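Local coordinates for DUF655 domain-containing protein (Archaeoglobus fulgidus, PDB 2I5H), which is of unknown function but, with a helix-hairpin-helix type region following a small antiparallel sheet, probably binds nucleic acid, at residues Tyr20-Asp25 against Val48-Phe53; Arg40-Ala45 against Glu57-Lys62; Glu135-Val140 against Lys175-Arg180. One frame throughout, in Å; residues are numbered along the deposited sequence.

Contact 1: Tyr20-Asp25 against Val48-Phe53; sequences YAYVLD and VGERNF
The amide N of Y22 gives its hydrogen to V48 O at 2.8 Å, and V48 N answers to Y22 O at 2.9 Å, making the hydrogen-bonded pair that joins neighbouring strands 20-27 and 44-49 of the antiparallel sheet. One step along, A21 and G49 form a non-hydrogen-bonded pair with their CA atoms only 4.0 Å apart. As the second strand ends, E50 N still reaches Y20 O in a nearly straight bond (N-H...O 173°), and the chain turns off beyond it. At the other end L24 and D25 both face Q46 in a classic beta bulge. E50 holds CG between its backbone N and carbonyl carbon (chi1 60°), which lays the side chain alongside that of Y20, with E50 CD 3.6 Å from Y20 CB. Its carboxylate ends at the rim of the Y22 ring, E50 OE1 lying 3.5 Å from Y22 CE2, near the ring plane. OE1 is also salt-bridged to R71, whose guanidinium makes a cation-pi contact with Y20. Shortening this side chain to an alanine would probably leave the R71 guanidinium without its carboxylate mate and take away the OE1 contact at Y22 CE2. On the face carrying Y22 and V48, which V105 of helix 96-111 covers, L24 crosses V48 at about a right angle, with L24 CD2 3.8 Å from V48 CG1.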
loop_
_atom_site.group_PDB
_atom_site.type_symbol
_atom_site.label_atom_id
_atom_site.label_comp_id
_atom_site.label_asym_id
_atom_site.label_seq_id
_atom_site.Cartn_x
_atom_site.Cartn_y
_atom_site.Cartn_z
ATOM N N TYR A 20 -4.270 3.636 11.258
ATOM C CA TYR A 20 -5.170 2.633 10.698
ATOM C C TYR A 20 -4.445 1.754 9.682
ATOM O O TYR A 20 -3.516 2.203 9.019
ATOM C CB TYR A 20 -6.348 3.311 10.006
ATOM C CG TYR A 20 -7.320 3.970 10.954
ATOM C CD1 TYR A 20 -8.340 3.239 11.558
ATOM C CD2 TYR A 20 -7.222 5.328 11.243
ATOM C CE1 TYR A 20 -9.246 3.847 12.427
ATOM C CE2 TYR A 20 -8.121 5.946 12.109
ATOM C CZ TYR A 20 -9.129 5.202 12.695
ATOM O OH TYR A 20 -10.026 5.817 13.540
ATOM N N ALA A 21 -4.877 0.502 9.569
ATOM C CA ALA A 21 -4.286 -0.434 8.610
ATOM C C ALA A 21 -5.378 -1.312 8.018
ATOM O O ALA A 21 -6.484 -1.408 8.562
ATOM C CB ALA A 21 -3.230 -1.305 9.292
ATOM N N TYR A 22 -5.063 -1.955 6.900
ATOM C CA TYR A 22 -6.011 -2.832 6.225
ATOM C C TYR A 22 -5.534 -4.281 6.310
ATOM O O TYR A 22 -4.347 -4.573 6.145
ATOM C CB TYR A 22 -6.171 -2.391 4.766
ATOM C CG TYR A 22 -7.054 -1.169 4.587
ATOM C CD1 TYR A 22 -8.384 -1.299 4.186
ATOM C CD2 TYR A 22 -6.562 0.113 4.820
ATOM C CE1 TYR A 22 -9.204 -0.182 4.016
ATOM C CE2 TYR A 22 -7.373 1.242 4.653
ATOM C CZ TYR A 22 -8.690 1.084 4.250
ATOM O OH TYR A 22 -9.487 2.190 4.063
ATOM N N VAL A 23 -6.470 -5.185 6.584
ATOM C CA VAL A 23 -6.163 -6.597 6.729
ATOM C C VAL A 23 -5.795 -7.285 5.418
ATOM O O VAL A 23 -6.518 -7.191 4.427
ATOM C CB VAL A 23 -7.352 -7.351 7.371
ATOM C CG1 VAL A 23 -7.046 -8.833 7.451
ATOM C CG2 VAL A 23 -7.641 -6.784 8.751
ATOM N N LEU A 24 -4.661 -7.975 5.435
ATOM C CA LEU A 24 -4.170 -8.709 4.279
ATOM C C LEU A 24 -4.448 -10.196 4.435
ATOM O O LEU A 24 -4.705 -10.899 3.456
ATOM C CB LEU A 24 -2.658 -8.517 4.129
ATOM C CG LEU A 24 -2.110 -7.100 3.939
ATOM C CD1 LEU A 24 -0.586 -7.131 4.013
ATOM C CD2 LEU A 24 -2.565 -6.545 2.599
ATOM N N ASP A 25 -4.388 -10.670 5.676
ATOM C CA ASP A 25 -4.584 -12.081 5.967
ATOM C C ASP A 25 -4.847 -12.264 7.458
ATOM O O ASP A 25 -4.178 -11.645 8.291
ATOM C CB ASP A 25 -3.316 -12.844 5.541
ATOM C CG ASP A 25 -3.452 -14.351 5.669
ATOM O OD1 ASP A 25 -4.551 -14.886 5.423
ATOM O OD2 ASP A 25 -2.443 -15.003 5.997
ATOM N N VAL A 48 -1.513 -3.800 6.407
ATOM C CA VAL A 48 -0.724 -2.787 5.726
ATOM C C VAL A 48 -1.281 -1.421 6.129
ATOM O O VAL A 48 -2.486 -1.183 6.028
ATOM C CB VAL A 48 -0.751 -2.979 4.173
ATOM C CG1 VAL A 48 -2.186 -2.945 3.633
ATOM C CG2 VAL A 48 0.092 -1.906 3.506
ATOM N N GLY A 49 -0.404 -0.551 6.630
ATOM C CA GLY A 49 -0.812 0.785 7.053
ATOM C C GLY A 49 -1.341 1.636 5.910
ATOM O O GLY A 49 -0.780 1.628 4.816
ATOM N N GLU A 50 -2.412 2.391 6.157
ATOM C CA GLU A 50 -2.999 3.208 5.096
ATOM C C GLU A 50 -2.261 4.502 4.764
ATOM O O GLU A 50 -2.505 5.097 3.719
ATOM C CB GLU A 50 -4.470 3.539 5.406
ATOM C CG GLU A 50 -4.709 4.300 6.697
ATOM C CD GLU A 50 -6.107 4.922 6.766
ATOM O OE1 GLU A 50 -7.057 4.344 6.201
ATOM O OE2 GLU A 50 -6.254 5.986 7.401
ATOM N N ARG A 51 -1.353 4.930 5.629
ATOM C CA ARG A 51 -0.627 6.171 5.381
ATOM C C ARG A 51 0.703 5.970 4.654
ATOM O O ARG A 51 0.947 6.573 3.602
ATOM C CB ARG A 51 -0.381 6.901 6.705
ATOM C CG ARG A 51 0.358 8.223 6.563
ATOM C CD ARG A 51 0.600 8.861 7.923
ATOM N NE ARG A 51 -0.652 9.182 8.603
ATOM C CZ ARG A 51 -1.505 10.119 8.200
ATOM N NH1 ARG A 51 -1.244 10.837 7.115
ATOM N NH2 ARG A 51 -2.621 10.336 8.881
ATOM N N ASN A 52 1.553 5.117 5.215
ATOM C CA ASN A 52 2.873 4.859 4.641
ATOM C C ASN A 52 3.066 3.425 4.161
ATOM O O ASN A 52 4.174 3.034 3.791
ATOM C CB ASN A 52 3.942 5.208 5.676
ATOM C CG ASN A 52 3.819 6.640 6.175
ATOM O OD1 ASN A 52 4.115 6.934 7.331
ATOM N ND2 ASN A 52 3.385 7.537 5.298
ATOM N N PHE A 53 1.986 2.647 4.176
ATOM C CA PHE A 53 2.016 1.258 3.727
ATOM C C PHE A 53 2.986 0.375 4.500
ATOM O O PHE A 53 3.640 -0.510 3.941
ATOM C CB PHE A 53 2.309 1.225 2.230
ATOM C CG PHE A 53 1.325 2.020 1.430
ATOM C CD1 PHE A 53 0.074 1.493 1.117
ATOM C CD2 PHE A 53 1.611 3.334 1.068
ATOM C CE1 PHE A 53 -0.883 2.268 0.460
ATOM C CE2 PHE A 53 0.661 4.117 0.411
ATOM C CZ PHE A 53 -0.589 3.581 0.107
#

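Contact 2: Arg40-Ala45 against Glu57-Lys62; sequences RREPLA and EVSIRK
Three backbone bonds tie 40-45 to 57-62, although the touching parts run 118° apart end to end instead of squarely antiparallel: A45 and V58 exchange N-H...O bonds of 2.9 Å each (A45 N to V58 O and V58 N to A45 O), both nearly along the C=O axis, while I60 N approaches P43 O from 39° above the carbonyl plane. Between them L44 and S59 make a non-hydrogen-bonded pair in which L44 CA and S59 CA lean their hydrogens on V58 O and P43 O. On the face of A45 and V58, the A45 methyl meets its direct partner V58 through CG2 and, two residues further on, I60, whose CD1 lies 3.8 Å from A45 CB. I60 also touches F26 of strand 20-27, as does P43, whose ring puts CG 3.2 Å from I60 O. These are the open ends of the beta hairpin formed by strands 44-49 and 55-60, the second of which is bordered on its far side by strand 82-88. On the other face L44 spreads its two methyls, CD2 over S59 CA and CD1 3.7 Å from E57 OE2. In that carboxylate OE2 is salt-bridged to R87 of strand 82-88, and OE1 is bonded to H31 and to Q46 of strand 44-49 itself. E42, with CG between its backbone N and carbonyl carbon (chi1 67°), brings OE1 against S59 CB; a water gives a hydrogen to E42 OE1 at 2.7 Å and hydrogen-bonds S59 OG. E42 OE2 is salt-bridged to K86, and S59 OG is bonded to K84 N.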
loop_
_atom_site.group_PDB
_atom_site.type_symbol
_atom_site.label_atom_id
_atom_site.label_comp_id
_atom_site.label_asym_id
_atom_site.label_seq_id
_atom_site.Cartn_x
_atom_site.Cartn_y
_atom_site.Cartn_z
ATOM N N ARG A 40 -1.111 -21.956 23.251
ATOM C CA ARG A 40 -0.320 -20.747 23.426
ATOM C C ARG A 40 -0.286 -19.876 22.172
ATOM O O ARG A 40 0.236 -18.757 22.198
ATOM C CB ARG A 40 1.102 -21.105 23.864
ATOM C CG ARG A 40 1.158 -21.754 25.248
ATOM C CD ARG A 40 2.487 -21.472 25.921
ATOM N NE ARG A 40 2.774 -20.043 25.872
ATOM C CZ ARG A 40 3.801 -19.507 25.217
ATOM N NH1 ARG A 40 4.654 -20.285 24.561
ATOM N NH2 ARG A 40 3.951 -18.190 25.193
ATOM N N ARG A 41 -0.853 -20.379 21.079
ATOM C CA ARG A 41 -0.866 -19.624 19.828
ATOM C C ARG A 41 -2.018 -18.630 19.826
ATOM O O ARG A 41 -3.142 -18.973 20.173
ATOM C CB ARG A 41 -1.016 -20.571 18.642
ATOM C CG ARG A 41 0.002 -21.684 18.631
ATOM C CD ARG A 41 -0.167 -22.585 17.421
ATOM N NE ARG A 41 0.573 -23.828 17.594
ATOM C CZ ARG A 41 0.541 -24.844 16.738
ATOM N NH1 ARG A 41 -0.193 -24.764 15.635
ATOM N NH2 ARG A 41 1.225 -25.952 17.000
ATOM N N GLU A 42 -1.748 -17.394 19.436
ATOM C CA GLU A 42 -2.818 -16.416 19.412
ATOM C C GLU A 42 -3.245 -16.068 17.996
ATOM O O GLU A 42 -2.516 -16.305 17.031
ATOM C CB GLU A 42 -2.401 -15.161 20.187
ATOM C CG GLU A 42 -1.286 -14.336 19.583
ATOM C CD GLU A 42 -0.632 -13.425 20.625
ATOM O OE1 GLU A 42 -1.357 -12.824 21.455
ATOM O OE2 GLU A 42 0.608 -13.307 20.610
ATOM N N PRO A 43 -4.459 -15.538 17.849
ATOM C CA PRO A 43 -4.931 -15.171 16.515
ATOM C C PRO A 43 -4.118 -13.986 16.012
ATOM O O PRO A 43 -3.906 -13.013 16.736
ATOM C CB PRO A 43 -6.410 -14.846 16.742
ATOM C CG PRO A 43 -6.480 -14.474 18.206
ATOM C CD PRO A 43 -5.532 -15.432 18.855
ATOM N N LEU A 44 -3.649 -14.078 14.775
ATOM C CA LEU A 44 -2.834 -13.024 14.194
ATOM C C LEU A 44 -3.362 -12.531 12.856
ATOM O O LEU A 44 -4.069 -13.249 12.155
ATOM C CB LEU A 44 -1.406 -13.535 13.951
ATOM C CG LEU A 44 -0.559 -14.076 15.104
ATOM C CD1 LEU A 44 0.758 -14.645 14.544
ATOM C CD2 LEU A 44 -0.289 -12.952 16.109
ATOM N N ALA A 45 -3.016 -11.294 12.517
ATOM C CA ALA A 45 -3.365 -10.735 11.221
ATOM C C ALA A 45 -2.157 -9.980 10.669
ATOM O O ALA A 45 -1.368 -9.408 11.426
ATOM C CB ALA A 45 -4.557 -9.790 11.336
ATOM N N GLU A 57 2.480 -7.160 11.725
ATOM C CA GLU A 57 1.839 -8.382 12.166
ATOM C C GLU A 57 1.275 -7.971 13.527
ATOM O O GLU A 57 1.988 -7.383 14.346
ATOM C CB GLU A 57 2.853 -9.511 12.317
ATOM C CG GLU A 57 2.227 -10.824 12.726
ATOM C CD GLU A 57 3.058 -12.022 12.295
ATOM O OE1 GLU A 57 3.160 -12.283 11.074
ATOM O OE2 GLU A 57 3.610 -12.693 13.180
ATOM N N VAL A 58 -0.005 -8.241 13.743
ATOM C CA VAL A 58 -0.668 -7.877 14.994
ATOM C C VAL A 58 -1.490 -9.032 15.535
ATOM O O VAL A 58 -1.934 -9.890 14.779
ATOM C CB VAL A 58 -1.644 -6.698 14.773
ATOM C CG1 VAL A 58 -0.931 -5.547 14.091
ATOM C CG2 VAL A 58 -2.820 -7.158 13.914
ATOM N N SER A 59 -1.699 -9.058 16.849
ATOM C CA SER A 59 -2.549 -10.086 17.422
ATOM C C SER A 59 -3.973 -9.511 17.366
ATOM O O SER A 59 -4.165 -8.291 17.340
ATOM C CB SER A 59 -2.144 -10.407 18.864
ATOM O OG SER A 59 -1.953 -9.227 19.621
ATOM N N ILE A 60 -4.960 -10.395 17.328
ATOM C CA ILE A 60 -6.357 -9.979 17.244
ATOM C C ILE A 60 -7.084 -10.379 18.527
ATOM O O ILE A 60 -6.806 -11.426 19.099
ATOM C CB ILE A 60 -7.037 -10.641 16.007
ATOM C CG1 ILE A 60 -6.353 -10.163 14.717
ATOM C CG2 ILE A 60 -8.527 -10.313 15.969
ATOM C CD1 ILE A 60 -6.406 -8.662 14.484
ATOM N N ARG A 61 -7.999 -9.528 18.987
ATOM C CA ARG A 61 -8.757 -9.797 20.204
ATOM C C ARG A 61 -9.703 -10.985 20.069
ATOM O O ARG A 61 -10.131 -11.339 18.972
ATOM C CB ARG A 61 -9.560 -8.555 20.595
ATOM C CG ARG A 61 -8.696 -7.343 20.910
ATOM C CD ARG A 61 -9.567 -6.124 21.193
ATOM N NE ARG A 61 -10.348 -6.331 22.404
ATOM C CZ ARG A 61 -9.869 -6.201 23.638
ATOM N NH1 ARG A 61 -8.605 -5.850 23.837
ATOM N NH2 ARG A 61 -10.654 -6.450 24.675
ATOM N N LYS A 62 -10.034 -11.592 21.201
ATOM C CA LYS A 62 -10.938 -12.738 21.210
ATOM C C LYS A 62 -12.299 -12.396 20.607
ATOM O O LYS A 62 -12.781 -11.273 20.729
ATOM C CB LYS A 62 -11.136 -13.242 22.643
ATOM C CG LYS A 62 -9.860 -13.675 23.327
ATOM C CD LYS A 62 -10.139 -14.266 24.700
ATOM C CE LYS A 62 -8.846 -14.716 25.364
ATOM N NZ LYS A 62 -8.137 -15.713 24.507
HETATM O O HOH W 1 -0.437 -10.286 21.632
#

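Contact 3: Glu135-Val140 against Lys175-Arg180; sequences ELLPGV and KLIVSR
P138 sets its ring against the side of helix 173-186, CB facing S179 CB at 3.8 Å and CD lying 3.7 Å from R180 CA. On one flank of the proline, L137 crosses R180 at about a right angle and rests CD2 on R180 CB, 3.7 Å away. R180 starts with CG anti to its N and then bends at chi2 (59°), a course that carries the guanidinium along the loop to L136. There L136 CB sits over the centre of one guanidinium face, 4.0 Å above its plane. R180 NH1 gives L136 O a weak bond, 3.2 Å long and bent to 124°. Stronger is the salt bridge of NE to E184, one turn further along the helix, and NH2 has a weak bond to Y192 O. The loop that R180 and its neighbours cover reads LPGVG and leads into helix 142-154, consistent with the hairpin of a helix-hairpin-helix motif, the element such proteins commonly use against the DNA backbone. Its tight corner is a type II turn from L137 to V140. G139 takes the third place with a positive phi of 99°; a CB there would be jammed against P138 O and would come tightly upon L176 CD2. With no side chain in the way, L176 CD2 instead reaches P138 O at 3.4 Å. L176 and V140 meet at about a right angle, both L176 methyls against V140 CG2, and V140 continues onto I148 of helix 142-154. P138 O takes a hydrogen from a water at 3.0 Å, and the same water is hydrogen-bonded to S179 OG, bridging turn and helix.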
loop_
_atom_site.group_PDB
_atom_site.type_symbol
_atom_site.label_atom_id
_atom_site.label_comp_id
_atom_site.label_asym_id
_atom_site.label_seq_id
_atom_site.Cartn_x
_atom_site.Cartn_y
_atom_site.Cartn_z
ATOM N N GLU A 135 9.197 9.099 -13.719
ATOM C CA GLU A 135 9.928 7.944 -14.210
ATOM C C GLU A 135 10.168 6.935 -13.096
ATOM O O GLU A 135 10.527 5.791 -13.357
ATOM C CB GLU A 135 11.257 8.384 -14.821
ATOM C CG GLU A 135 11.097 9.328 -16.002
ATOM C CD GLU A 135 12.426 9.786 -16.567
ATOM O OE1 GLU A 135 13.170 8.942 -17.110
ATOM O OE2 GLU A 135 12.726 10.992 -16.462
ATOM N N LEU A 136 9.975 7.359 -11.851
ATOM C CA LEU A 136 10.156 6.454 -10.718
ATOM C C LEU A 136 9.025 5.430 -10.732
ATOM O O LEU A 136 9.153 4.332 -10.187
ATOM C CB LEU A 136 10.138 7.228 -9.398
ATOM C CG LEU A 136 11.323 8.161 -9.138
ATOM C CD1 LEU A 136 11.088 8.945 -7.858
ATOM C CD2 LEU A 136 12.606 7.348 -9.047
ATOM N N LEU A 137 7.917 5.801 -11.365
ATOM C CA LEU A 137 6.761 4.919 -11.461
ATOM C C LEU A 137 7.001 3.807 -12.473
ATOM O O LEU A 137 7.208 4.067 -13.658
ATOM C CB LEU A 137 5.523 5.718 -11.869
ATOM C CG LEU A 137 5.145 6.880 -10.952
ATOM C CD1 LEU A 137 3.925 7.587 -11.513
ATOM C CD2 LEU A 137 4.871 6.362 -9.544
ATOM N N PRO A 138 6.984 2.546 -12.012
ATOM C CA PRO A 138 7.199 1.401 -12.900
ATOM C C PRO A 138 6.193 1.434 -14.048
ATOM O O PRO A 138 4.984 1.447 -13.821
ATOM C CB PRO A 138 6.983 0.205 -11.975
ATOM C CG PRO A 138 7.440 0.725 -10.646
ATOM C CD PRO A 138 6.815 2.103 -10.616
ATOM N N GLY A 139 6.696 1.458 -15.278
ATOM C CA GLY A 139 5.812 1.498 -16.429
ATOM C C GLY A 139 5.659 2.898 -16.996
ATOM O O GLY A 139 4.771 3.154 -17.813
ATOM N N VAL A 140 6.519 3.809 -16.557
ATOM C CA VAL A 140 6.490 5.188 -17.033
ATOM C C VAL A 140 7.898 5.636 -17.397
ATOM O O VAL A 140 8.717 5.919 -16.523
ATOM C CB VAL A 140 5.922 6.144 -15.967
ATOM C CG1 VAL A 140 6.026 7.585 -16.450
ATOM C CG2 VAL A 140 4.475 5.793 -15.677
ATOM N N LYS A 175 -2.684 1.637 -10.977
ATOM C CA LYS A 175 -1.760 0.523 -11.146
ATOM C C LYS A 175 -0.317 1.006 -11.083
ATOM O O LYS A 175 0.552 0.329 -10.533
ATOM C CB LYS A 175 -2.012 -0.182 -12.480
ATOM C CG LYS A 175 -1.102 -1.376 -12.709
ATOM C CD LYS A 175 -1.576 -2.236 -13.866
ATOM C CE LYS A 175 -0.718 -3.484 -13.987
ATOM N NZ LYS A 175 -0.715 -4.257 -12.712
ATOM N N LEU A 176 -0.067 2.178 -11.659
ATOM C CA LEU A 176 1.272 2.748 -11.648
ATOM C C LEU A 176 1.673 3.034 -10.210
ATOM O O LEU A 176 2.793 2.738 -9.796
ATOM C CB LEU A 176 1.305 4.048 -12.454
ATOM C CG LEU A 176 1.025 3.961 -13.954
ATOM C CD1 LEU A 176 0.970 5.372 -14.527
ATOM C CD2 LEU A 176 2.106 3.138 -14.645
ATOM N N ILE A 177 0.749 3.613 -9.450
ATOM C CA ILE A 177 1.010 3.935 -8.053
ATOM C C ILE A 177 1.233 2.662 -7.236
ATOM O O ILE A 177 2.189 2.574 -6.469
ATOM C CB ILE A 177 -0.158 4.731 -7.433
ATOM C CG1 ILE A 177 -0.305 6.079 -8.139
ATOM C CG2 ILE A 177 0.087 4.940 -5.945
ATOM C CD1 ILE A 177 0.914 6.976 -8.018
ATOM N N VAL A 178 0.351 1.682 -7.403
ATOM C CA VAL A 178 0.476 0.421 -6.673
ATOM C C VAL A 178 1.826 -0.226 -6.957
ATOM O O VAL A 178 2.481 -0.734 -6.045
ATOM C CB VAL A 178 -0.652 -0.568 -7.055
ATOM C CG1 VAL A 178 -0.405 -1.919 -6.402
ATOM C CG2 VAL A 178 -1.996 -0.010 -6.615
ATOM N N SER A 179 2.238 -0.204 -8.223
ATOM C CA SER A 179 3.517 -0.780 -8.623
ATOM C C SER A 179 4.679 -0.111 -7.907
ATOM O O SER A 179 5.615 -0.783 -7.479
ATOM C CB SER A 179 3.722 -0.649 -10.137
ATOM O OG SER A 179 2.896 -1.548 -10.849
ATOM N N ARG A 180 4.625 1.213 -7.785
ATOM C CA ARG A 180 5.692 1.943 -7.111
ATOM C C ARG A 180 5.712 1.625 -5.621
ATOM O O ARG A 180 6.770 1.367 -5.050
ATOM C CB ARG A 180 5.540 3.455 -7.318
ATOM C CG ARG A 180 6.615 4.286 -6.617
ATOM C CD ARG A 180 8.018 3.918 -7.095
ATOM N NE ARG A 180 9.059 4.529 -6.270
ATOM C CZ ARG A 180 10.363 4.405 -6.494
ATOM N NH1 ARG A 180 10.799 3.693 -7.523
ATOM N NH2 ARG A 180 11.236 4.982 -5.680
HETATM O O HOH W 2 2.573 -0.322 -13.554
#

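Contacts 1 and 2 belong to one antiparallel sheet and share strand 44-49: contact 1 pairs its end with strand 20-27, contact 2 its beginning with strand 55-60. Their centres lie about 16 Å apart, they touch where D25 O meets A45 CB, and their segments alternate along the chain, and strand 44-49 lies between the other two in the sheet. Contact 3 comes later in the sequence, in the helical part, with its centre about 19 Å from that of contact 1 and about 34 Å from that of contact 2, beyond the chain's centre from the latter. Contact 1 lies nearer the helices: F53 packs on helix 173-186, which also provides one side of contact 3, linking the sheet to the probable helix-hairpin-helix region.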